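Local structure of cytochrome P450 RhF (Acinetobacter radioresistens, 6RO8) at residues 196-204 / 414-422; 81-89 / 109-117. The protein probably acts as a heme-thiolate monooxygenase, this chain being the heme domain of a longer protein that also carries a 2Fe-2S cluster domain. All coordinates share one frame; numbering follows the deposited sequence.

Contact 1 (196-204 / 414-422); sequences AHTVNTWGR and YLANTSFRG. With HIS (histidine), chain C.
Trp-202, the last helical residue of helix 187-202, meets Asn-417, Thr-418, Ser-419 and Phe-420 in the loop between strands 406-407 and 427-429. In the cytochrome P450 fold this joins the end of the F helix to the C-terminal loop that usually borders the substrate pocket. At the base of the side chain, Trp-202 CB has Asn-417 OD1 3.9 Å away. A chi1 of -67° sets CG beside the backbone N and brings the indole against Ser-419 and Phe-420. Trp-202 CD1 then lies 3.2 Å from Ser-419 OG, an oxygen hydrogen-bonded to the carbonyl of Ala-319, and NE1 passes the same hydroxymethyl group. The six-membered ring lies beyond, with Phe-420 CE2 on one face and Thr-201 CG2 over the other. Here the two aromatics form a T-shaped stack, the edge of Phe-420 aimed at the indole face, centroids 4.6 Å apart and planes at 85°. The Trp-202 backbone adds a hydrogen bond, with its O accepting from Thr-418 N at 3.0 Å. An Asx turn shapes the loop: Asn-417 OD1 takes the N-H of Ser-419 and, on a lone pair in the carbonyl plane, that of Phe-420, while ND2 donates to the carbonyls of Leu-415 and Phe-420. One turn back in the helix, Val-199 CG2 packs on Leu-415 CD2 at 3.8 Å.

Contact 2 (81-89 / 109-117); sequences TFSACNALE and MNRTLVNED. With HEM (protoporphyrin IX containing Fe), chain B; HIS (histidine), chain C.
The B-C region of the P450 fold, which helps to form the distal heme pocket, is drawn together where Ser-83, Ala-84 and Leu-88 meet Val-114, Asn-115 and Asp-117. Asp-117 OD2 accepts on its syn lone pair from Ser-83 OG at 2.6 Å; the hydroxyl oxygen in turn accepts from Cys-85 N in an ST turn. Asp-117 OD2 also forms a salt bridge with Arg-111 NH2 at 3.2 Å. Bends at chi2 and chi3 fold the arginine back, so that its NE reaches Asn-115 O nearly in the guanidinium plane. Asn-115 is held on both branches: OD1 accepts an almost straight bond from Thr-112 N (178°), and ND2 donates to a water at 2.7 Å. That water bridges the segments, donating to Cys-85 O and accepting from Leu-88 N. Nearby, a CA-H...O contact runs from Asn-115 CA to Ala-84 O at 3.2 Å. Leu-88 CD1 packs 3.8 Å from both Met-109 CE and Val-114 CG1, with Thr-112 OG1 and Asn-115 ND2 also beside it. Val-114 turns its other methyl, CG2, to the heme, 3.8 Å from HEM CHA. Strand 82-83 borders strand 320-324 through Ser-83 and Gln-323, whereas residues 109-117 lead from helix 96-104 to helix 121-127 and rest on helix 257-270 through Met-109 and Thr-112.

How the contacts relate
Both contacts reach the bound histidine on the distal side of the heme, though their centres lie 18 Å apart. Contact 1 offers the ring of Phe-420, whose CE1 is 3.4 Å from the ligand CA, whereas contact 2 brings Val-114 CG1 to 3.7 Å from the ligand imidazole NE2. Thr-274 OG1 hydrogen-bonds to the ligand as well. The iron carries a water at 2.3 Å and has Cys-381 as its axial protein ligand. The contacts also touch directly: Trp-202 CH2 packs 3.6 Å from Leu-88 CD2, and Thr-201 CG2 lies against Leu-88 O. Residues 81-89 thus connect the F-helix end of contact 1 with the heme-facing loop of contact 2.

Contact 1 (196-204 / 414-422)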
loop_
_atom_site.group_PDB
_atom_site.type_symbol
_atom_site.label_atom_id
_atom_site.label_comp_id
_atom_site.label_asym_id
_atom_site.label_seq_id
_atom_site.Cartn_x
_atom_site.Cartn_y
_atom_site.Cartn_z
ATOM N N ALA A 196 -7.647 -7.727 9.168
ATOM C CA ALA A 196 -7.882 -9.128 8.831
ATOM C C ALA A 196 -7.562 -9.385 7.371
ATOM O O ALA A 196 -6.949 -10.404 7.035
ATOM C CB ALA A 196 -9.321 -9.537 9.142
ATOM N N HIS A 197 -7.921 -8.448 6.494
ATOM C CA HIS A 197 -7.630 -8.648 5.081
ATOM C C HIS A 197 -6.126 -8.620 4.795
ATOM O O HIS A 197 -5.637 -9.402 3.968
ATOM C CB HIS A 197 -8.359 -7.608 4.250
ATOM C CG HIS A 197 -7.947 -7.610 2.819
ATOM N ND1 HIS A 197 -7.394 -6.507 2.203
ATOM C CD2 HIS A 197 -7.971 -8.594 1.890
ATOM C CE1 HIS A 197 -7.113 -6.810 0.947
ATOM N NE2 HIS A 197 -7.455 -8.068 0.733
ATOM N N THR A 198 -5.366 -7.739 5.463
ATOM C CA THR A 198 -3.949 -7.646 5.112
ATOM C C THR A 198 -3.129 -8.759 5.758
ATOM O O THR A 198 -2.295 -9.378 5.086
ATOM C CB THR A 198 -3.368 -6.280 5.489
ATOM O OG1 THR A 198 -3.235 -6.197 6.908
ATOM C CG2 THR A 198 -4.249 -5.122 4.974
ATOM N N VAL A 199 -3.344 -9.022 7.050
ATOM C CA VAL A 199 -2.684 -10.148 7.714
ATOM C C VAL A 199 -2.991 -11.465 7.004
ATOM O O VAL A 199 -2.109 -12.315 6.826
ATOM C CB VAL A 199 -3.113 -10.215 9.188
ATOM C CG1 VAL A 199 -2.523 -11.448 9.820
ATOM C CG2 VAL A 199 -2.704 -8.956 9.902
ATOM N N ASN A 200 -4.252 -11.680 6.637
ATOM C CA ASN A 200 -4.605 -12.888 5.899
ATOM C C ASN A 200 -3.814 -12.991 4.598
ATOM O O ASN A 200 -3.338 -14.074 4.229
ATOM C CB ASN A 200 -6.104 -12.901 5.599
ATOM C CG ASN A 200 -6.586 -14.250 5.133
ATOM O OD1 ASN A 200 -6.379 -15.253 5.814
ATOM N ND2 ASN A 200 -7.236 -14.286 3.965
ATOM N N THR A 201 -3.675 -11.865 3.883
ATOM C CA THR A 201 -3.111 -11.892 2.536
ATOM C C THR A 201 -1.588 -11.829 2.545
ATOM O O THR A 201 -0.922 -12.633 1.880
ATOM C CB THR A 201 -3.670 -10.730 1.730
ATOM O OG1 THR A 201 -5.099 -10.730 1.822
ATOM C CG2 THR A 201 -3.234 -10.809 0.267
ATOM N N TRP A 202 -1.022 -10.876 3.286
ATOM C CA TRP A 202 0.404 -10.584 3.219
ATOM C C TRP A 202 1.155 -10.958 4.484
ATOM O O TRP A 202 2.370 -10.750 4.550
ATOM C CB TRP A 202 0.627 -9.098 2.909
ATOM C CG TRP A 202 0.167 -8.735 1.533
ATOM C CD1 TRP A 202 0.849 -8.916 0.360
ATOM C CD2 TRP A 202 -1.085 -8.143 1.177
ATOM N NE1 TRP A 202 0.101 -8.458 -0.703
ATOM C CE2 TRP A 202 -1.089 -7.980 -0.228
ATOM C CE3 TRP A 202 -2.200 -7.727 1.908
ATOM C CZ2 TRP A 202 -2.164 -7.425 -0.908
ATOM C CZ3 TRP A 202 -3.271 -7.183 1.231
ATOM C CH2 TRP A 202 -3.245 -7.030 -0.165
ATOM N N GLY A 203 0.471 -11.497 5.491
ATOM C CA GLY A 203 1.094 -11.863 6.741
ATOM C C GLY A 203 1.210 -13.369 6.900
ATOM O O GLY A 203 0.886 -14.162 6.020
ATOM N N ARG A 204 1.705 -13.750 8.070
ATOM C CA ARG A 204 1.862 -15.151 8.457
ATOM C C ARG A 204 1.155 -15.312 9.797
ATOM O O ARG A 204 1.802 -15.429 10.845
ATOM C CB ARG A 204 3.341 -15.537 8.533
ATOM C CG ARG A 204 3.641 -17.006 8.620
ATOM C CD ARG A 204 5.158 -17.232 8.737
ATOM N NE ARG A 204 5.845 -17.183 7.437
ATOM C CZ ARG A 204 7.171 -17.174 7.272
ATOM N NH1 ARG A 204 7.979 -17.194 8.328
ATOM N NH2 ARG A 204 7.690 -17.128 6.047
ATOM N N TYR A 414 6.022 -2.744 13.834
ATOM C CA TYR A 414 5.433 -2.890 12.505
ATOM C C TYR A 414 4.662 -4.193 12.436
ATOM O O TYR A 414 5.181 -5.252 12.815
ATOM C CB TYR A 414 6.498 -2.843 11.391
ATOM C CG TYR A 414 7.299 -1.563 11.431
ATOM C CD1 TYR A 414 8.413 -1.449 12.259
ATOM C CD2 TYR A 414 6.920 -0.456 10.684
ATOM C CE1 TYR A 414 9.138 -0.287 12.332
ATOM C CE2 TYR A 414 7.645 0.725 10.753
ATOM C CZ TYR A 414 8.755 0.805 11.583
ATOM O OH TYR A 414 9.490 1.968 11.675
ATOM N N LEU A 415 3.424 -4.111 11.958
ATOM C CA LEU A 415 2.654 -5.307 11.625
ATOM C C LEU A 415 3.441 -6.189 10.663
ATOM O O LEU A 415 3.794 -5.768 9.555
ATOM C CB LEU A 415 1.314 -4.913 11.001
ATOM C CG LEU A 415 0.315 -6.067 10.908
ATOM C CD1 LEU A 415 -0.194 -6.472 12.309
ATOM C CD2 LEU A 415 -0.832 -5.701 9.972
ATOM N N ALA A 416 3.737 -7.410 11.089
ATOM C CA ALA A 416 4.628 -8.265 10.311
ATOM C C ALA A 416 3.903 -8.752 9.065
ATOM O O ALA A 416 2.933 -9.508 9.153
ATOM C CB ALA A 416 5.122 -9.431 11.154
ATOM N N ASN A 417 4.356 -8.292 7.904
ATOM C CA ASN A 417 3.807 -8.719 6.629
ATOM C C ASN A 417 4.888 -8.442 5.588
ATOM O O ASN A 417 5.956 -7.925 5.911
ATOM C CB ASN A 417 2.469 -8.018 6.341
ATOM C CG ASN A 417 2.648 -6.570 5.900
ATOM O OD1 ASN A 417 2.575 -6.255 4.703
ATOM N ND2 ASN A 417 2.902 -5.691 6.852
ATOM N N THR A 418 4.623 -8.809 4.342
ATOM C CA THR A 418 5.659 -8.723 3.318
ATOM C C THR A 418 5.641 -7.431 2.526
ATOM O O THR A 418 6.683 -7.055 1.987
ATOM C CB THR A 418 5.531 -9.888 2.316
ATOM O OG1 THR A 418 4.317 -9.729 1.554
ATOM C CG2 THR A 418 5.564 -11.212 3.038
ATOM N N SER A 419 4.498 -6.757 2.445
ATOM C CA SER A 419 4.256 -5.770 1.405
ATOM C C SER A 419 3.953 -4.369 1.922
ATOM O O SER A 419 4.306 -3.386 1.258
ATOM C CB SER A 419 3.095 -6.236 0.524
ATOM O OG SER A 419 3.539 -7.327 -0.270
ATOM N N PHE A 420 3.321 -4.244 3.082
ATOM C CA PHE A 420 2.952 -2.948 3.614
ATOM C C PHE A 420 3.795 -2.632 4.844
ATOM O O PHE A 420 4.239 -3.532 5.559
ATOM C CB PHE A 420 1.454 -2.904 3.929
ATOM C CG PHE A 420 0.590 -3.239 2.751
ATOM C CD1 PHE A 420 0.235 -2.266 1.840
ATOM C CD2 PHE A 420 0.136 -4.526 2.546
ATOM C CE1 PHE A 420 -0.563 -2.569 0.753
ATOM C CE2 PHE A 420 -0.663 -4.826 1.463
ATOM C CZ PHE A 420 -1.008 -3.846 0.564
ATOM N N ARG A 421 4.043 -1.339 5.061
ATOM C CA ARG A 421 4.992 -0.909 6.084
ATOM C C ARG A 421 4.633 0.478 6.607
ATOM O O ARG A 421 4.587 1.458 5.850
ATOM C CB ARG A 421 6.425 -0.914 5.549
ATOM C CG ARG A 421 7.427 -0.684 6.648
ATOM C CD ARG A 421 8.863 -0.928 6.223
ATOM N NE ARG A 421 9.775 -0.623 7.327
ATOM C CZ ARG A 421 10.018 -1.438 8.354
ATOM N NH1 ARG A 421 9.444 -2.632 8.417
ATOM N NH2 ARG A 421 10.857 -1.069 9.317
ATOM N N GLY A 422 4.392 0.548 7.912
ATOM C CA GLY A 422 4.260 1.794 8.618
ATOM C C GLY A 422 4.235 1.506 10.101
ATOM O O GLY A 422 3.872 0.410 10.536
HETATM N N HIS C . -3.811 -2.849 -1.247
HETATM C CA HIS C . -2.744 -2.047 -1.834
HETATM C C HIS C . -2.891 -0.574 -1.463
HETATM O O HIS C . -2.138 0.266 -1.974
HETATM C CB HIS C . -2.730 -2.206 -3.355
HETATM C CG HIS C . -4.093 -2.236 -3.973
HETATM N ND1 HIS C . -4.452 -1.418 -5.025
HETATM C CD2 HIS C . -5.186 -2.982 -3.686
HETATM C CE1 HIS C . -5.707 -1.662 -5.359
HETATM N NE2 HIS C . -6.175 -2.607 -4.563
HETATM O OXT HIS C . -3.750 -0.209 -0.659
#

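Contact 2 (81-89 / 109-117)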
loop_
_atom_site.group_PDB
_atom_site.type_symbol
_atom_site.label_atom_id
_atom_site.label_comp_id
_atom_site.label_asym_id
_atom_site.label_seq_id
_atom_site.Cartn_x
_atom_site.Cartn_y
_atom_site.Cartn_z
ATOM N N THR A 81 3.758 -11.158 -19.882
ATOM C CA THR A 81 4.662 -12.143 -19.288
ATOM C C THR A 81 4.488 -12.226 -17.777
ATOM O O THR A 81 4.310 -13.316 -17.221
ATOM C CB THR A 81 6.109 -11.794 -19.610
ATOM O OG1 THR A 81 6.182 -11.302 -20.952
ATOM C CG2 THR A 81 6.979 -13.035 -19.474
ATOM N N PHE A 82 4.566 -11.086 -17.092
ATOM C CA PHE A 82 4.490 -11.031 -15.635
ATOM C C PHE A 82 3.133 -10.462 -15.259
ATOM O O PHE A 82 2.913 -9.251 -15.334
ATOM C CB PHE A 82 5.637 -10.206 -15.074
ATOM C CG PHE A 82 6.935 -10.520 -15.712
ATOM C CD1 PHE A 82 7.568 -11.717 -15.442
ATOM C CD2 PHE A 82 7.501 -9.648 -16.619
ATOM C CE1 PHE A 82 8.753 -12.028 -16.042
ATOM C CE2 PHE A 82 8.686 -9.956 -17.221
ATOM C CZ PHE A 82 9.316 -11.155 -16.933
ATOM N N SER A 83 2.229 -11.335 -14.854
ATOM C CA SER A 83 0.859 -10.925 -14.621
ATOM C C SER A 83 0.606 -10.676 -13.139
ATOM O O SER A 83 1.283 -11.211 -12.255
ATOM C CB SER A 83 -0.118 -11.975 -15.140
ATOM O OG SER A 83 -0.601 -12.793 -14.086
ATOM N N ALA A 84 -0.412 -9.868 -12.890
ATOM C CA ALA A 84 -0.785 -9.407 -11.569
ATOM C C ALA A 84 -1.693 -10.375 -10.834
ATOM O O ALA A 84 -2.157 -10.038 -9.741
ATOM C CB ALA A 84 -1.478 -8.047 -11.683
ATOM N N CYS A 85 -1.952 -11.563 -11.401
ATOM C CA CYS A 85 -3.000 -12.436 -10.873
ATOM C C CYS A 85 -2.774 -12.772 -9.405
ATOM O O CYS A 85 -3.731 -12.834 -8.626
ATOM C CB CYS A 85 -3.104 -13.702 -11.720
ATOM S SG CYS A 85 -1.630 -14.767 -11.775
ATOM N N ASN A 86 -1.525 -12.912 -8.991
ATOM C CA ASN A 86 -1.231 -13.230 -7.608
ATOM C C ASN A 86 -1.133 -12.001 -6.704
ATOM O O ASN A 86 -0.827 -12.165 -5.520
ATOM C CB ASN A 86 0.076 -14.028 -7.527
ATOM C CG ASN A 86 1.273 -13.221 -7.987
ATOM O OD1 ASN A 86 1.137 -12.263 -8.762
ATOM N ND2 ASN A 86 2.445 -13.574 -7.490
ATOM N N ALA A 87 -1.403 -10.788 -7.204
ATOM C CA ALA A 87 -1.144 -9.594 -6.400
ATOM C C ALA A 87 -1.958 -9.572 -5.109
ATOM O O ALA A 87 -1.532 -8.948 -4.129
ATOM C CB ALA A 87 -1.408 -8.321 -7.211
ATOM N N LEU A 88 -3.120 -10.232 -5.081
ATOM C CA LEU A 88 -3.933 -10.293 -3.869
ATOM C C LEU A 88 -4.085 -11.720 -3.359
ATOM O O LEU A 88 -4.930 -11.992 -2.494
ATOM C CB LEU A 88 -5.304 -9.667 -4.104
ATOM C CG LEU A 88 -5.333 -8.195 -4.521
ATOM C CD1 LEU A 88 -6.766 -7.828 -4.864
ATOM C CD2 LEU A 88 -4.736 -7.239 -3.426
ATOM N N GLU A 89 -3.256 -12.624 -3.866
ATOM C CA GLU A 89 -3.281 -14.017 -3.467
ATOM C C GLU A 89 -2.764 -14.196 -2.045
ATOM O O GLU A 89 -1.842 -13.507 -1.604
ATOM C CB GLU A 89 -2.440 -14.807 -4.459
ATOM C CG GLU A 89 -2.220 -16.281 -4.185
ATOM C CD GLU A 89 -1.239 -16.843 -5.176
ATOM O OE1 GLU A 89 -0.027 -16.843 -4.878
ATOM O OE2 GLU A 89 -1.674 -17.231 -6.275
ATOM N N MET A 109 -13.811 -13.778 -3.383
ATOM C CA MET A 109 -12.891 -12.760 -3.868
ATOM C C MET A 109 -12.121 -13.280 -5.068
ATOM O O MET A 109 -11.432 -14.295 -4.969
ATOM C CB MET A 109 -11.925 -12.371 -2.760
ATOM C CG MET A 109 -10.832 -11.476 -3.222
ATOM S SD MET A 109 -11.316 -9.772 -3.098
ATOM C CE MET A 109 -10.290 -9.115 -4.398
ATOM N N ASN A 110 -12.222 -12.583 -6.211
ATOM C CA ASN A 110 -11.504 -12.959 -7.406
ATOM C C ASN A 110 -10.789 -11.722 -7.927
ATOM O O ASN A 110 -10.052 -11.096 -7.170
ATOM C CB ASN A 110 -12.413 -13.623 -8.427
ATOM C CG ASN A 110 -11.639 -14.392 -9.483
ATOM O OD1 ASN A 110 -10.551 -14.914 -9.227
ATOM N ND2 ASN A 110 -12.197 -14.461 -10.683
ATOM N N ARG A 111 -10.976 -11.356 -9.184
ATOM C CA ARG A 111 -10.242 -10.249 -9.773
ATOM C C ARG A 111 -10.906 -8.902 -9.507
ATOM O O ARG A 111 -12.129 -8.759 -9.600
ATOM C CB ARG A 111 -10.121 -10.458 -11.276
ATOM C CG ARG A 111 -9.721 -11.845 -11.631
ATOM C CD ARG A 111 -8.429 -12.205 -10.938
ATOM N NE ARG A 111 -7.333 -12.175 -11.891
ATOM C CZ ARG A 111 -7.054 -13.171 -12.718
ATOM N NH1 ARG A 111 -7.786 -14.274 -12.697
ATOM N NH2 ARG A 111 -6.043 -13.060 -13.563
ATOM N N THR A 112 -10.076 -7.912 -9.196
ATOM C CA THR A 112 -10.501 -6.525 -9.112
ATOM C C THR A 112 -9.853 -5.761 -10.251
ATOM O O THR A 112 -10.029 -6.110 -11.421
ATOM C CB THR A 112 -10.096 -5.916 -7.777
ATOM O OG1 THR A 112 -8.678 -6.076 -7.606
ATOM C CG2 THR A 112 -10.822 -6.611 -6.640
ATOM N N LEU A 113 -9.091 -4.727 -9.921
ATOM C CA LEU A 113 -8.243 -4.062 -10.898
ATOM C C LEU A 113 -6.783 -4.444 -10.740
ATOM O O LEU A 113 -6.124 -4.783 -11.729
ATOM C CB LEU A 113 -8.387 -2.541 -10.785
ATOM C CG LEU A 113 -9.611 -1.921 -11.455
ATOM C CD1 LEU A 113 -9.575 -0.411 -11.320
ATOM C CD2 LEU A 113 -9.673 -2.321 -12.915
ATOM N N VAL A 114 -6.269 -4.424 -9.506
ATOM C CA VAL A 114 -4.826 -4.511 -9.308
ATOM C C VAL A 114 -4.325 -5.901 -9.651
ATOM O O VAL A 114 -3.158 -6.068 -10.015
ATOM C CB VAL A 114 -4.446 -4.094 -7.867
ATOM C CG1 VAL A 114 -4.816 -5.184 -6.859
ATOM C CG2 VAL A 114 -2.956 -3.681 -7.776
ATOM N N ASN A 115 -5.188 -6.909 -9.561
ATOM C CA ASN A 115 -4.829 -8.289 -9.861
ATOM C C ASN A 115 -5.573 -8.839 -11.069
ATOM O O ASN A 115 -5.562 -10.057 -11.293
ATOM C CB ASN A 115 -5.063 -9.194 -8.642
ATOM C CG ASN A 115 -6.539 -9.383 -8.304
ATOM O OD1 ASN A 115 -7.404 -8.595 -8.703
ATOM N ND2 ASN A 115 -6.828 -10.440 -7.556
ATOM N N GLU A 116 -6.231 -7.979 -11.842
ATOM C CA GLU A 116 -6.826 -8.430 -13.088
ATOM C C GLU A 116 -5.763 -8.456 -14.172
ATOM O O GLU A 116 -4.815 -7.676 -14.169
ATOM C CB GLU A 116 -7.999 -7.551 -13.514
ATOM C CG GLU A 116 -8.728 -8.067 -14.765
ATOM C CD GLU A 116 -9.378 -9.423 -14.573
ATOM O OE1 GLU A 116 -10.572 -9.470 -14.222
ATOM O OE2 GLU A 116 -8.695 -10.443 -14.787
ATOM N N ASP A 117 -5.921 -9.384 -15.096
ATOM C CA ASP A 117 -4.773 -9.853 -15.838
ATOM C C ASP A 117 -4.685 -9.346 -17.257
ATOM O O ASP A 117 -3.608 -9.421 -17.858
ATOM C CB ASP A 117 -4.789 -11.380 -15.890
ATOM C CG ASP A 117 -3.440 -11.933 -15.793
ATOM O OD1 ASP A 117 -2.679 -11.738 -16.755
ATOM O OD2 ASP A 117 -3.125 -12.502 -14.732
HETATM C CHA HEM B . -2.488 0.082 -7.669
HETATM C CHB HEM B . 0.385 1.624 -4.056
HETATM C CHC HEM B . -3.100 4.625 -2.435
HETATM C CHD HEM B . -6.076 2.707 -5.762
HETATM C C1A HEM B . -1.403 0.214 -6.830
HETATM C C2A HEM B . -0.150 -0.516 -6.897
HETATM C C3A HEM B . 0.633 -0.094 -5.910
HETATM C C4A HEM B . -0.082 0.921 -5.156
HETATM C CMA HEM B . 2.058 -0.616 -5.632
HETATM C CAA HEM B . 0.231 -1.589 -7.942
HETATM C CBA HEM B . 1.070 -0.900 -9.000
HETATM C CGA HEM B . 1.428 -1.837 -10.121
HETATM O O1A HEM B . 1.052 -3.033 -10.059
HETATM O O2A HEM B . 2.092 -1.371 -11.077
HETATM C C1B HEM B . -0.266 2.622 -3.368
HETATM C C2B HEM B . 0.333 3.484 -2.367
HETATM C C3B HEM B . -0.637 4.309 -1.904
HETATM C C4B HEM B . -1.875 3.997 -2.606
HETATM C CMB HEM B . 1.827 3.404 -1.952
HETATM C CAB HEM B . -0.557 5.441 -0.853
HETATM C CBB HEM B . 0.567 5.942 -0.342
HETATM C C1C HEM B . -4.222 4.372 -3.192
HETATM C C2C HEM B . -5.534 4.983 -3.067
HETATM C C3C HEM B . -6.337 4.432 -4.007
HETATM C C4C HEM B . -5.565 3.471 -4.743
HETATM C CMC HEM B . -5.881 6.071 -2.028
HETATM C CAC HEM B . -7.829 4.675 -4.364
HETATM C CBC HEM B . -8.603 5.529 -3.692
HETATM C C1D HEM B . -5.390 1.817 -6.551
HETATM C C2D HEM B . -5.950 1.046 -7.636
HETATM C C3D HEM B . -4.968 0.331 -8.172
HETATM C C4D HEM B . -3.737 0.616 -7.444
HETATM C CMD HEM B . -7.422 1.039 -8.101
HETATM C CAD HEM B . -5.154 -0.654 -9.350
HETATM C CBD HEM B . -5.001 0.030 -10.701
HETATM C CGD HEM B . -4.728 -1.019 -11.755
HETATM O O1D HEM B . -4.688 -2.217 -11.403
HETATM O O2D HEM B . -4.539 -0.673 -12.948
HETATM N NA HEM B . -1.327 1.066 -5.748
HETATM N NB HEM B . -1.605 2.962 -3.485
HETATM N NC HEM B . -4.290 3.453 -4.225
HETATM N ND HEM B . -4.036 1.532 -6.464
HETATM FE FE HEM B . -2.837 2.280 -4.970
HETATM N N HIS C . -3.811 -2.849 -1.247
HETATM C CA HIS C . -2.744 -2.047 -1.834
HETATM C C HIS C . -2.891 -0.574 -1.463
HETATM O O HIS C . -2.138 0.266 -1.974
HETATM C CB HIS C . -2.730 -2.206 -3.355
HETATM C CG HIS C . -4.093 -2.236 -3.973
HETATM N ND1 HIS C . -4.452 -1.418 -5.025
HETATM C CD2 HIS C . -5.186 -2.982 -3.686
HETATM C CE1 HIS C . -5.707 -1.662 -5.359
HETATM N NE2 HIS C . -6.175 -2.607 -4.563
HETATM O OXT HIS C . -3.750 -0.209 -0.659
HETATM O O HOH W 1 -4.661 -11.647 -6.453
HETATM O O HOH W 2 -3.534 0.478 -3.719
#